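Local coordinates for protein mannan endo-1,4-beta-mannosidase (Bacillus subtilis, PDB 3CBW) that hydrolyses internal beta-1,4-mannosidic linkages of mannan, galactomannan and glucomannan as a secreted glycoside hydrolase family 26 endo-mannanase, at residues V41-F46 with S69-G74; P270-E275 with T301-A306; I155-Q160 with D213-D218; P168-P173 with H219-Y224; L82-I87 with F120-F125. The protein carries 3 engineered substitutions. One frame throughout, in Å; residues are numbered along the deposited sequence. Where two conformers were deposited one is given.

Interaction 1: V41-F46 with S69-G74; sequences VLSGAF and SPAIYG
Parallel pairing of neighbouring barrel strands joins Gly44, Ala45 and Phe46 to Ile72, Tyr73 and Gly74. Ile72 N donates to Ser43 O at 2.9 Å, Ala45 N to Ile72 O at 3.0 Å and Gly74 N to Ala45 O at 2.9 Å. Just before the paired run, Ser43 OG accepts the N-H of Ala71 (2.9 Å, 158° at the hydrogen). With chi1 at 59°, that hydroxyl lies between its own N and carbonyl carbon and faces the backbone of Pro70 and Ala71; its stronger partner is Asn330. The pair belongs to a beta-alpha-beta unit of the TIM barrel, crossing over through helix 57-66, on which Ala45 and Tyr73 pack. Ala45 CB meets Pro70 CG at 3.9 Å, while Tyr73 CD1 lies 3.5 Å from Ala45 O. Toward the barrel interior, Leu42 and Ile72 cross at about a right angle, CD2 to CG1, and Ala71 CB fits against Leu42 CG at 3.7 Å. Phe46 stacks on Trp307, which by similarity binds substrate.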
# COMPACT_ATOMS: atom_id res chain seq x y z
N VAL A 41 -5.29 1.49 15.54
CA VAL A 41 -4.25 1.44 14.52
C VAL A 41 -4.02 -0.02 14.16
O VAL A 41 -3.55 -0.79 14.99
CB VAL A 41 -2.90 2.05 15.00
CG1 VAL A 41 -1.88 2.03 13.88
CG2 VAL A 41 -3.08 3.47 15.50
N LEU A 42 -4.37 -0.40 12.93
CA LEU A 42 -4.12 -1.77 12.50
C LEU A 42 -2.63 -2.02 12.34
O LEU A 42 -1.92 -1.22 11.74
CB LEU A 42 -4.82 -2.07 11.17
CG LEU A 42 -6.26 -2.58 11.25
CD1 LEU A 42 -7.18 -1.51 11.81
CD2 LEU A 42 -6.74 -3.02 9.89
N SER A 43 -2.16 -3.15 12.86
CA SER A 43 -0.82 -3.62 12.55
C SER A 43 -0.78 -4.21 11.14
O SER A 43 -1.81 -4.58 10.57
CB SER A 43 -0.39 -4.65 13.58
OG SER A 43 -1.30 -5.73 13.56
N GLY A 44 0.42 -4.30 10.59
CA GLY A 44 0.58 -4.78 9.23
C GLY A 44 1.99 -5.22 8.99
O GLY A 44 2.94 -4.70 9.60
N ALA A 45 2.12 -6.17 8.08
CA ALA A 45 3.43 -6.65 7.66
C ALA A 45 3.42 -7.03 6.20
O ALA A 45 2.43 -7.56 5.70
CB ALA A 45 3.84 -7.85 8.48
N PHE A 46 4.53 -6.76 5.52
CA PHE A 46 4.75 -7.21 4.16
C PHE A 46 5.16 -8.68 4.17
O PHE A 46 6.09 -9.07 4.88
CB PHE A 46 5.84 -6.37 3.51
CG PHE A 46 6.12 -6.72 2.08
CD1 PHE A 46 5.10 -6.73 1.13
CD2 PHE A 46 7.42 -7.02 1.67
CE1 PHE A 46 5.36 -7.02 -0.21
CE2 PHE A 46 7.68 -7.30 0.33
CZ PHE A 46 6.65 -7.30 -0.61
N SER A 69 -0.81 -11.59 15.51
CA SER A 69 -0.53 -11.53 14.08
C SER A 69 -0.90 -10.17 13.51
O SER A 69 -1.84 -9.54 14.00
CB SER A 69 -1.30 -12.61 13.32
OG SER A 69 -0.95 -13.90 13.79
N PRO A 70 -0.20 -9.72 12.44
CA PRO A 70 -0.56 -8.42 11.86
C PRO A 70 -1.99 -8.42 11.31
O PRO A 70 -2.43 -9.41 10.71
CB PRO A 70 0.45 -8.24 10.72
CG PRO A 70 0.99 -9.62 10.43
CD PRO A 70 0.94 -10.35 11.75
N ALA A 71 -2.72 -7.34 11.54
CA ALA A 71 -4.05 -7.21 10.96
C ALA A 71 -4.03 -7.20 9.43
O ALA A 71 -4.89 -7.80 8.79
CB ALA A 71 -4.78 -5.99 11.50
N ILE A 72 -3.03 -6.52 8.86
CA ILE A 72 -2.88 -6.41 7.42
C ILE A 72 -1.68 -7.22 6.95
O ILE A 72 -0.62 -7.20 7.58
CB ILE A 72 -2.69 -4.93 7.03
CG1 ILE A 72 -3.96 -4.14 7.38
CG2 ILE A 72 -2.34 -4.79 5.53
CD1 ILE A 72 -3.76 -2.65 7.38
N TYR A 73 -1.87 -7.98 5.86
CA TYR A 73 -0.76 -8.74 5.29
C TYR A 73 -0.60 -8.37 3.83
O TYR A 73 -1.57 -8.38 3.07
CB TYR A 73 -0.97 -10.24 5.46
CG TYR A 73 0.32 -11.02 5.54
CD1 TYR A 73 1.27 -10.74 6.51
CD2 TYR A 73 0.58 -12.08 4.66
CE1 TYR A 73 2.45 -11.47 6.60
CE2 TYR A 73 1.76 -12.82 4.75
CZ TYR A 73 2.68 -12.52 5.73
OH TYR A 73 3.85 -13.25 5.86
N GLY A 74 0.63 -8.01 3.46
CA GLY A 74 0.89 -7.51 2.13
C GLY A 74 1.54 -8.50 1.20
O GLY A 74 2.36 -9.32 1.62

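Interaction 2: P270-E275 with T301-A306; sequences PFAFTE and TIYFLA
The hydroxyl of Tyr303 and the carbonyl O of Thr274 share one water, which accepts from Tyr303 OH at 2.7 Å and donates to Thr274 O at 2.8 Å. The Tyr303 ring lies beneath Ala272, whose CB stands 3.5 Å from the ring centroid, 14° off the normal: a CH-pi contact over the centre of one face. Tyr303 chi1 of 80°, with CG between N and the carbonyl carbon, swings the ring across to the other strand, where Thr274 CG2 touches OH. A leucine in place of Tyr303 would probably leave the water without its hydroxyl partner and Ala272 CB without a flat face to rest on. Thr301 OG1, bonded to Tyr298 O, sits at the edge of the Phe271 ring, 3.6 Å from CE2. Backbone bonds join Ile302 N to Phe271 O (2.8 Å), Phe273 N to Tyr303 O and Leu305 N to Phe273 O. Barrel strand 271-274 leads to Glu275, the nucleophile by similarity; helix 287-297 covers Phe273 and Thr301; strand 41-49 flanks Tyr303 and Phe304.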
# COMPACT_ATOMS: atom_id res chain seq x y z
N PRO A 270 -8.58 9.25 5.20
CA PRO A 270 -7.88 8.52 6.26
C PRO A 270 -6.40 8.38 5.91
O PRO A 270 -6.05 8.22 4.73
CB PRO A 270 -8.60 7.16 6.29
CG PRO A 270 -9.96 7.48 5.81
CD PRO A 270 -9.75 8.50 4.72
N PHE A 271 -5.56 8.41 6.94
CA PHE A 271 -4.11 8.42 6.82
C PHE A 271 -3.50 7.14 7.39
O PHE A 271 -3.93 6.67 8.45
CB PHE A 271 -3.53 9.64 7.57
CG PHE A 271 -2.03 9.65 7.64
CD1 PHE A 271 -1.28 10.26 6.64
CD2 PHE A 271 -1.36 9.00 8.67
CE1 PHE A 271 0.11 10.22 6.70
CE2 PHE A 271 0.02 8.94 8.72
CZ PHE A 271 0.75 9.56 7.75
N ALA A 272 -2.49 6.60 6.72
CA ALA A 272 -1.78 5.42 7.21
C ALA A 272 -0.29 5.54 6.97
O ALA A 272 0.16 6.30 6.11
CB ALA A 272 -2.31 4.17 6.52
N PHE A 273 0.49 4.81 7.77
CA PHE A 273 1.90 4.58 7.46
C PHE A 273 1.99 3.34 6.57
O PHE A 273 1.98 2.20 7.04
CB PHE A 273 2.74 4.44 8.73
CG PHE A 273 3.05 5.77 9.35
CD1 PHE A 273 3.94 6.64 8.71
CD2 PHE A 273 2.43 6.21 10.50
CE1 PHE A 273 4.22 7.89 9.22
CE2 PHE A 273 2.72 7.47 11.03
CZ PHE A 273 3.60 8.31 10.38
N THR A 274 1.97 3.60 5.27
CA THR A 274 1.74 2.57 4.27
C THR A 274 2.94 1.65 4.06
O THR A 274 2.78 0.56 3.52
CB THR A 274 1.27 3.23 2.97
OG1 THR A 274 2.09 4.36 2.69
CG2 THR A 274 -0.17 3.70 3.12
N GLU A 275 4.13 2.10 4.47
CA GLU A 275 5.34 1.27 4.66
C GLU A 275 6.10 1.87 5.81
O GLU A 275 6.14 3.10 5.97
CB GLU A 275 6.28 1.30 3.46
CG GLU A 275 5.79 0.55 2.29
CD GLU A 275 6.86 0.26 1.24
OE1 GLU A 275 8.08 0.24 1.51
OE2 GLU A 275 6.47 0.04 0.09
N THR A 301 -3.47 8.20 12.29
CA THR A 301 -2.99 6.97 11.66
C THR A 301 -3.98 5.82 11.88
O THR A 301 -4.34 5.50 13.02
CB THR A 301 -1.63 6.55 12.23
OG1 THR A 301 -0.68 7.59 12.00
CG2 THR A 301 -1.13 5.28 11.58
N ILE A 302 -4.40 5.18 10.79
CA ILE A 302 -5.31 4.03 10.90
C ILE A 302 -4.63 2.67 10.75
O ILE A 302 -5.20 1.67 11.13
CB ILE A 302 -6.51 4.13 9.92
CG1 ILE A 302 -6.06 4.10 8.46
CG2 ILE A 302 -7.35 5.38 10.26
CD1 ILE A 302 -7.21 3.79 7.50
N TYR A 303 -3.42 2.64 10.18
CA TYR A 303 -2.66 1.40 10.09
C TYR A 303 -1.20 1.69 9.84
O TYR A 303 -0.84 2.78 9.41
CB TYR A 303 -3.23 0.44 9.04
CG TYR A 303 -2.91 0.63 7.56
CD1 TYR A 303 -1.69 0.22 7.03
CD2 TYR A 303 -3.89 1.06 6.68
CE1 TYR A 303 -1.43 0.33 5.65
CE2 TYR A 303 -3.65 1.16 5.31
CZ TYR A 303 -2.42 0.78 4.81
OH TYR A 303 -2.20 0.86 3.45
N PHE A 304 -0.36 0.70 10.14
CA PHE A 304 1.02 0.69 9.65
C PHE A 304 1.31 -0.63 8.97
O PHE A 304 0.68 -1.65 9.30
CB PHE A 304 2.03 0.95 10.79
CG PHE A 304 2.09 -0.15 11.82
CD1 PHE A 304 2.90 -1.27 11.62
CD2 PHE A 304 1.35 -0.07 12.99
CE1 PHE A 304 2.96 -2.28 12.57
CE2 PHE A 304 1.40 -1.07 13.94
CZ PHE A 304 2.21 -2.18 13.73
N LEU A 305 2.24 -0.62 8.02
CA LEU A 305 2.67 -1.84 7.35
C LEU A 305 4.18 -1.89 7.40
O LEU A 305 4.86 -1.18 6.65
CB LEU A 305 2.17 -1.91 5.90
CG LEU A 305 2.50 -3.21 5.15
CD1 LEU A 305 1.32 -4.12 5.15
CD2 LEU A 305 2.97 -2.96 3.71
N ALA A 306 4.71 -2.67 8.33
CA ALA A 306 6.15 -2.81 8.45
C ALA A 306 6.65 -3.75 7.37
O ALA A 306 5.97 -4.72 7.02
CB ALA A 306 6.52 -3.31 9.83
O HOH W 1 0.20 -0.14 2.77

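Interaction 3: I155-Q160 with D213-D218; sequences IADGLQ and DTRGLD
Arg215 lays one face of its guanidinium over Ala156, whose CB stands 3.4 Å from CZ and above the centre of the group. Bends at chi2 and chi3 fold the arginine back over this methyl and present its edge to Asp157. There NH2 donates to Asp157 OD1 at 2.7 Å with 154° at the hydrogen, nearly in the guanidinium plane and on the lone pair directed away from OD2. NH1 adds a weak bond to the same oxygen at 3.1 Å, so this is a salt bridge through one oxygen, with the two planes 48° apart. A water accepts from Arg215 NE and donates to both Arg215 O and Gln160 OE1; Gln160 NE2 bonds to Asn164 OD1. Below these polar groups Leu217 CD1 lies 3.9 Å from Leu159 CB, the two leucines crossing at about a right angle, and CD2 touches Gln160 OE1 at 3.6 Å. Gly216, just past helix 194-214, is the first residue to leave helical geometry, with positive phi. Met211 of that helix also packs on Ala156 and Leu217. The contact joins helix 143-163 to the turn that follows helix 194-214, in the outer helical layer of the TIM barrel.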
# COMPACT_ATOMS: atom_id res chain seq x y z
N ILE A 155 -2.55 -8.29 -13.83
CA ILE A 155 -2.84 -7.83 -12.47
C ILE A 155 -4.34 -7.93 -12.20
O ILE A 155 -4.77 -8.48 -11.17
CB ILE A 155 -2.32 -6.39 -12.24
CG1 ILE A 155 -0.78 -6.39 -12.22
CG2 ILE A 155 -2.87 -5.82 -10.94
CD1 ILE A 155 -0.18 -5.04 -12.52
N ALA A 156 -5.15 -7.42 -13.13
CA ALA A 156 -6.60 -7.45 -12.97
C ALA A 156 -7.13 -8.87 -12.90
O ALA A 156 -8.03 -9.14 -12.12
CB ALA A 156 -7.27 -6.68 -14.09
N ASP A 157 -6.56 -9.78 -13.69
CA ASP A 157 -6.97 -11.19 -13.62
C ASP A 157 -6.75 -11.72 -12.20
O ASP A 157 -7.58 -12.44 -11.65
CB ASP A 157 -6.18 -12.06 -14.61
CG ASP A 157 -6.53 -11.79 -16.07
OD1 ASP A 157 -7.51 -11.08 -16.39
OD2 ASP A 157 -5.79 -12.33 -16.93
N GLY A 158 -5.61 -11.35 -11.60
CA GLY A 158 -5.33 -11.75 -10.23
C GLY A 158 -6.31 -11.12 -9.25
O GLY A 158 -6.85 -11.79 -8.38
N LEU A 159 -6.55 -9.83 -9.40
CA LEU A 159 -7.47 -9.14 -8.48
C LEU A 159 -8.89 -9.70 -8.55
O LEU A 159 -9.59 -9.80 -7.53
CB LEU A 159 -7.45 -7.62 -8.70
CG LEU A 159 -6.10 -6.95 -8.42
CD1 LEU A 159 -6.14 -5.50 -8.84
CD2 LEU A 159 -5.72 -7.07 -6.97
N GLN A 160 -9.31 -10.13 -9.74
CA GLN A 160 -10.63 -10.70 -9.92
C GLN A 160 -10.84 -11.93 -9.04
O GLN A 160 -11.93 -12.16 -8.54
CB GLN A 160 -10.82 -11.08 -11.39
CG GLN A 160 -12.17 -11.69 -11.71
CD GLN A 160 -13.28 -10.69 -11.61
OE1 GLN A 160 -13.17 -9.57 -12.12
NE2 GLN A 160 -14.36 -11.08 -10.95
N ASP A 213 -13.18 0.56 -14.27
CA ASP A 213 -14.15 0.61 -15.36
C ASP A 213 -13.94 -0.52 -16.36
O ASP A 213 -14.83 -1.33 -16.56
CB ASP A 213 -14.12 1.99 -16.02
CG ASP A 213 -14.54 3.08 -15.06
OD1 ASP A 213 -15.43 2.83 -14.21
OD2 ASP A 213 -13.98 4.19 -15.15
N THR A 214 -12.76 -0.62 -16.94
CA THR A 214 -12.49 -1.69 -17.92
C THR A 214 -12.69 -3.06 -17.30
O THR A 214 -13.27 -3.96 -17.93
CB THR A 214 -11.07 -1.56 -18.51
OG1 THR A 214 -10.90 -0.25 -19.04
CG2 THR A 214 -10.80 -2.62 -19.59
N ARG A 215 -12.24 -3.22 -16.06
CA ARG A 215 -12.21 -4.53 -15.43
C ARG A 215 -13.25 -4.74 -14.33
O ARG A 215 -13.38 -5.84 -13.80
CB ARG A 215 -10.79 -4.85 -14.95
CG ARG A 215 -9.77 -4.90 -16.11
CD ARG A 215 -10.08 -6.03 -17.13
NE ARG A 215 -10.16 -7.29 -16.41
CZ ARG A 215 -9.24 -8.25 -16.42
NH1 ARG A 215 -8.16 -8.18 -17.19
NH2 ARG A 215 -9.40 -9.31 -15.65
N GLY A 216 -14.00 -3.69 -14.00
CA GLY A 216 -15.12 -3.79 -13.06
C GLY A 216 -14.74 -4.24 -11.66
O GLY A 216 -15.55 -4.85 -10.96
N LEU A 217 -13.53 -3.91 -11.23
CA LEU A 217 -13.04 -4.40 -9.93
C LEU A 217 -13.60 -3.58 -8.77
O LEU A 217 -13.22 -2.42 -8.58
CB LEU A 217 -11.52 -4.47 -9.91
CG LEU A 217 -10.91 -5.44 -10.95
CD1 LEU A 217 -9.42 -5.23 -11.06
CD2 LEU A 217 -11.20 -6.91 -10.65
N ASP A 218 -14.51 -4.18 -8.01
CA ASP A 218 -15.36 -3.47 -7.05
C ASP A 218 -14.99 -3.74 -5.58
O ASP A 218 -15.73 -3.35 -4.68
CB ASP A 218 -16.84 -3.78 -7.33
CG ASP A 218 -17.33 -3.19 -8.63
OD1 ASP A 218 -16.79 -2.16 -9.07
OD2 ASP A 218 -18.28 -3.77 -9.21
O HOH W 2 -11.78 -8.17 -14.08

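Interaction 4: P168-P173 with H219-Y224; sequences PVLFRP and HLIWVY
Phe171 and Trp222 make the dense part of this contact, a T-shaped stack in which the edge of Phe171 points at one face of the indole. Its centroid lies 5.0 Å from that of the indole six-membered ring, with planes at 89°, and Phe171 CE2 comes to 3.6 Å from Trp222 CH2. Chi1 of -176° sets CG of Phe171 anti to the backbone N and lets the ring run alongside the tryptophan in the same direction. On the other face of these parallel TIM-barrel strands, Leu170 CD2 meets Ile221 CG2 at 3.8 Å. Four backbone bonds hold the strands, the straightest from Phe171 N to Ile221 O (2.8 Å, 169°). The C-terminal end is looser: one water donates to both Val223 O and Pro173 O, each at 2.8 Å, although every touching residue is buried. Arg172 rests its CB on Val223 CB at 3.9 Å, then carries its guanidinium away to Asp249, Gln110 and Glu275. Bridging Asp249 and Glu275, the nucleophile by similarity, the arginine probably holds the two carboxylates in place in the active site.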
# COMPACT_ATOMS: atom_id res chain seq x y z
N PRO A 168 -12.10 -7.57 0.35
CA PRO A 168 -11.61 -6.21 0.16
C PRO A 168 -10.08 -6.21 0.11
O PRO A 168 -9.45 -6.97 0.85
CB PRO A 168 -12.09 -5.48 1.42
CG PRO A 168 -12.19 -6.55 2.45
CD PRO A 168 -12.64 -7.78 1.71
N VAL A 169 -9.52 -5.34 -0.71
CA VAL A 169 -8.07 -5.27 -0.87
C VAL A 169 -7.61 -3.82 -0.78
O VAL A 169 -8.15 -2.95 -1.47
CB VAL A 169 -7.64 -5.80 -2.27
CG1 VAL A 169 -6.15 -5.58 -2.55
CG2 VAL A 169 -8.00 -7.26 -2.42
N LEU A 170 -6.61 -3.58 0.07
CA LEU A 170 -5.93 -2.30 0.09
C LEU A 170 -4.96 -2.31 -1.09
O LEU A 170 -3.96 -3.03 -1.08
CB LEU A 170 -5.17 -2.16 1.41
CG LEU A 170 -6.02 -2.08 2.68
CD1 LEU A 170 -5.19 -2.26 3.94
CD2 LEU A 170 -6.80 -0.76 2.73
N PHE A 171 -5.29 -1.53 -2.12
CA PHE A 171 -4.55 -1.56 -3.39
C PHE A 171 -3.72 -0.30 -3.48
O PHE A 171 -4.26 0.81 -3.48
CB PHE A 171 -5.52 -1.68 -4.56
CG PHE A 171 -4.85 -1.82 -5.90
CD1 PHE A 171 -4.03 -2.90 -6.17
CD2 PHE A 171 -5.09 -0.89 -6.91
CE1 PHE A 171 -3.42 -3.05 -7.40
CE2 PHE A 171 -4.50 -1.04 -8.16
CZ PHE A 171 -3.66 -2.12 -8.41
N ARG A 172 -2.40 -0.47 -3.51
CA ARG A 172 -1.48 0.65 -3.37
C ARG A 172 -0.52 0.68 -4.56
O ARG A 172 0.61 0.25 -4.45
CB ARG A 172 -0.73 0.51 -2.04
CG ARG A 172 0.22 1.66 -1.72
CD ARG A 172 0.81 1.47 -0.33
NE ARG A 172 1.70 0.32 -0.21
CZ ARG A 172 3.03 0.36 -0.27
NH1 ARG A 172 3.67 1.50 -0.45
NH2 ARG A 172 3.72 -0.76 -0.15
N PRO A 173 -0.98 1.22 -5.71
CA PRO A 173 -0.16 1.26 -6.92
C PRO A 173 0.70 2.52 -6.98
O PRO A 173 0.35 3.56 -6.39
CB PRO A 173 -1.21 1.34 -8.02
CG PRO A 173 -2.31 2.18 -7.41
CD PRO A 173 -2.33 1.78 -5.94
N HIS A 219 -13.82 -4.32 -5.36
CA HIS A 219 -13.36 -4.71 -4.03
C HIS A 219 -12.08 -3.96 -3.65
O HIS A 219 -11.44 -4.32 -2.67
CB HIS A 219 -13.13 -6.22 -3.98
CG HIS A 219 -12.05 -6.69 -4.90
ND1 HIS A 219 -11.88 -6.19 -6.18
CD2 HIS A 219 -11.04 -7.58 -4.71
CE1 HIS A 219 -10.83 -6.77 -6.74
NE2 HIS A 219 -10.31 -7.62 -5.87
N LEU A 220 -11.71 -2.93 -4.41
CA LEU A 220 -10.45 -2.22 -4.19
C LEU A 220 -10.63 -0.94 -3.40
O LEU A 220 -11.55 -0.15 -3.66
CB LEU A 220 -9.76 -1.89 -5.52
CG LEU A 220 -9.52 -3.06 -6.48
CD1 LEU A 220 -8.83 -2.59 -7.74
CD2 LEU A 220 -8.70 -4.16 -5.78
N ILE A 221 -9.73 -0.76 -2.44
CA ILE A 221 -9.60 0.47 -1.66
C ILE A 221 -8.27 1.07 -2.09
O ILE A 221 -7.23 0.44 -1.97
CB ILE A 221 -9.62 0.15 -0.15
CG1 ILE A 221 -11.01 -0.39 0.25
CG2 ILE A 221 -9.24 1.37 0.68
CD1 ILE A 221 -11.10 -0.88 1.69
N TRP A 222 -8.33 2.28 -2.64
CA TRP A 222 -7.21 2.88 -3.35
C TRP A 222 -6.31 3.70 -2.43
O TRP A 222 -6.80 4.61 -1.74
CB TRP A 222 -7.75 3.74 -4.50
CG TRP A 222 -8.32 2.88 -5.58
CD1 TRP A 222 -9.55 2.29 -5.58
CD2 TRP A 222 -7.66 2.46 -6.77
NE1 TRP A 222 -9.70 1.54 -6.72
CE2 TRP A 222 -8.56 1.63 -7.47
CE3 TRP A 222 -6.41 2.74 -7.33
CZ2 TRP A 222 -8.24 1.05 -8.70
CZ3 TRP A 222 -6.10 2.17 -8.56
CH2 TRP A 222 -7.00 1.32 -9.22
N VAL A 223 -5.02 3.38 -2.43
CA VAL A 223 -4.07 3.98 -1.48
C VAL A 223 -3.01 4.79 -2.22
O VAL A 223 -2.35 4.27 -3.13
CB VAL A 223 -3.40 2.89 -0.60
CG1 VAL A 223 -2.48 3.49 0.46
CG2 VAL A 223 -4.47 1.98 0.05
N TYR A 224 -2.83 6.05 -1.82
CA TYR A 224 -1.85 6.99 -2.39
C TYR A 224 -0.73 7.15 -1.38
O TYR A 224 -0.99 7.62 -0.27
CB TYR A 224 -2.55 8.32 -2.63
CG TYR A 224 -1.66 9.51 -2.92
CD1 TYR A 224 -1.08 9.68 -4.19
CD2 TYR A 224 -1.41 10.48 -1.95
CE1 TYR A 224 -0.26 10.76 -4.47
CE2 TYR A 224 -0.58 11.57 -2.23
CZ TYR A 224 -0.02 11.70 -3.49
OH TYR A 224 0.78 12.77 -3.78
O HOH W 3 0.34 4.75 -3.86

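Interaction 5: L82-I87 with F120-F125; sequences LETANI and FQSGHF
Glu83 and His124 meet obliquely, the carboxylate plane standing at 90° to the imidazole. Glu83 OE2 comes to 3.0 Å from His124 CE1, yet the ring N-H is directed to the backbone of its own loop: ND1 donates to Ser122 O at 2.8 Å, in the ring plane and 171° at the hydrogen. Phe120 covers one face of this ring, its CD1 above the centre. A leucine in place of His124 would probably leave Ser122 O without this donor and deprive Phe120 of its flat partner. Gln121 turns the other way: bent at chi2 (-84°), it delivers NE2 to Thr84 O at 2.8 Å, with the acceptor in the amide plane and the donor in the carbonyl plane. Between these two groups Ser122 points at the opposing loop, where its OG receives Thr84 N at 2.9 Å. Thr84 OG1 donates to Asn86 O. One water donates to Leu82 O and Thr84 OG1 and accepts from Gly123 N; a second accepts from His124 N and donates to Glu83 OE2. Side chains of the loop after barrel strand 108-114 satisfy backbone N-H and C=O groups of the loop after strand 72-79, which would probably hold the two together without a strand.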
# COMPACT_ATOMS: atom_id res chain seq x y z
N LEU A 82 13.05 -8.31 -13.01
CA LEU A 82 13.30 -9.49 -13.85
C LEU A 82 13.35 -9.12 -15.32
O LEU A 82 12.52 -8.35 -15.80
CB LEU A 82 12.23 -10.56 -13.63
CG LEU A 82 12.14 -11.24 -12.26
CD1 LEU A 82 10.90 -12.11 -12.22
CD2 LEU A 82 13.37 -12.08 -11.98
N GLU A 83 14.34 -9.67 -16.02
CA GLU A 83 14.36 -9.60 -17.47
C GLU A 83 13.66 -10.84 -17.98
O GLU A 83 14.11 -11.96 -17.73
CB GLU A 83 15.79 -9.54 -18.00
CG GLU A 83 16.49 -8.21 -17.75
CD GLU A 83 15.96 -7.08 -18.62
OE1 GLU A 83 15.68 -7.32 -19.82
OE2 GLU A 83 15.82 -5.95 -18.11
N THR A 84 12.56 -10.64 -18.69
CA THR A 84 11.67 -11.74 -19.05
C THR A 84 11.32 -11.67 -20.53
O THR A 84 11.48 -10.62 -21.16
CB THR A 84 10.37 -11.68 -18.20
OG1 THR A 84 9.76 -10.39 -18.34
CG2 THR A 84 10.66 -11.95 -16.73
N ALA A 85 10.84 -12.78 -21.07
CA ALA A 85 10.47 -12.87 -22.49
C ALA A 85 9.33 -11.90 -22.84
O ALA A 85 9.37 -11.22 -23.86
CB ALA A 85 10.09 -14.31 -22.86
N ASN A 86 8.33 -11.85 -21.96
CA ASN A 86 7.23 -10.91 -22.08
C ASN A 86 7.20 -10.10 -20.79
O ASN A 86 7.42 -10.65 -19.72
CB ASN A 86 5.90 -11.65 -22.28
CG ASN A 86 5.85 -12.41 -23.60
OD1 ASN A 86 6.19 -11.88 -24.65
ND2 ASN A 86 5.40 -13.67 -23.54
N ILE A 87 6.98 -8.80 -20.91
CA ILE A 87 7.00 -7.94 -19.72
C ILE A 87 6.05 -8.40 -18.61
O ILE A 87 6.39 -8.32 -17.43
CB ILE A 87 6.78 -6.45 -20.09
CG1 ILE A 87 7.13 -5.56 -18.89
CG2 ILE A 87 5.36 -6.20 -20.63
CD1 ILE A 87 7.31 -4.11 -19.25
N PHE A 120 10.79 -0.15 -21.66
CA PHE A 120 11.74 -1.19 -22.04
C PHE A 120 11.01 -2.49 -22.36
O PHE A 120 9.84 -2.65 -22.02
CB PHE A 120 12.74 -1.44 -20.91
CG PHE A 120 13.67 -0.29 -20.66
CD1 PHE A 120 14.92 -0.25 -21.28
CD2 PHE A 120 13.31 0.74 -19.80
CE1 PHE A 120 15.79 0.82 -21.05
CE2 PHE A 120 14.16 1.81 -19.56
CZ PHE A 120 15.41 1.85 -20.19
N GLN A 121 11.71 -3.42 -22.99
CA GLN A 121 11.14 -4.71 -23.33
C GLN A 121 10.65 -5.45 -22.08
O GLN A 121 9.61 -6.10 -22.09
CB GLN A 121 12.16 -5.54 -24.11
CG GLN A 121 11.68 -6.93 -24.49
CD GLN A 121 11.86 -7.95 -23.38
OE1 GLN A 121 12.78 -7.85 -22.55
NE2 GLN A 121 10.98 -8.95 -23.35
N SER A 122 11.44 -5.37 -21.00
CA SER A 122 11.05 -5.92 -19.71
C SER A 122 11.96 -5.34 -18.64
O SER A 122 12.88 -4.58 -18.94
CB SER A 122 11.11 -7.45 -19.72
OG SER A 122 12.45 -7.90 -19.77
N GLY A 123 11.66 -5.68 -17.38
CA GLY A 123 12.49 -5.28 -16.25
C GLY A 123 12.66 -3.78 -16.13
O GLY A 123 11.74 -3.01 -16.40
N HIS A 124 13.84 -3.37 -15.68
CA HIS A 124 14.22 -1.95 -15.62
C HIS A 124 13.34 -1.10 -14.70
O HIS A 124 13.19 0.10 -14.93
CB HIS A 124 14.26 -1.34 -17.02
CG HIS A 124 15.34 -1.89 -17.90
ND1 HIS A 124 15.19 -3.05 -18.63
CD2 HIS A 124 16.59 -1.44 -18.15
CE1 HIS A 124 16.30 -3.29 -19.30
NE2 HIS A 124 17.17 -2.33 -19.03
N PHE A 125 12.81 -1.69 -13.63
CA PHE A 125 11.86 -0.99 -12.76
C PHE A 125 12.39 0.29 -12.10
O PHE A 125 11.61 1.18 -11.75
CB PHE A 125 11.23 -1.94 -11.72
CG PHE A 125 12.12 -2.30 -10.56
CD1 PHE A 125 11.56 -2.39 -9.29
CD2 PHE A 125 13.46 -2.64 -10.71
CE1 PHE A 125 12.33 -2.76 -8.19
CE2 PHE A 125 14.25 -2.99 -9.60
CZ PHE A 125 13.68 -3.06 -8.35
O HOH W 4 9.87 -7.98 -16.60
O HOH W 5 15.83 -5.32 -14.99

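Interactions 1, 2 and 4 belong to the closed TIM barrel. Interactions 1 and 2, with centres 9 Å apart, adjoin where Leu42 N lies 2.9 Å from Ile302 O, a probable hydrogen bond. Across the barrel interior Leu170 CD1 touches Ile72 CD1 at 3.7 Å and Tyr303 CE2 at 4.0 Å. The active site links interactions 2 and 4 through a salt bridge, Arg172 NH2 to Glu275 OE2 at 2.9 Å. Interaction 3 lies outside the barrel wall, Leu159 CD1 packing on Phe171 CE1 at 3.9 Å. Interaction 5 is remote, its centre about 31 Å from those of interactions 1 and 2, but the Leu82 side chain lies about 10 Å from that of His114, which by similarity binds substrate.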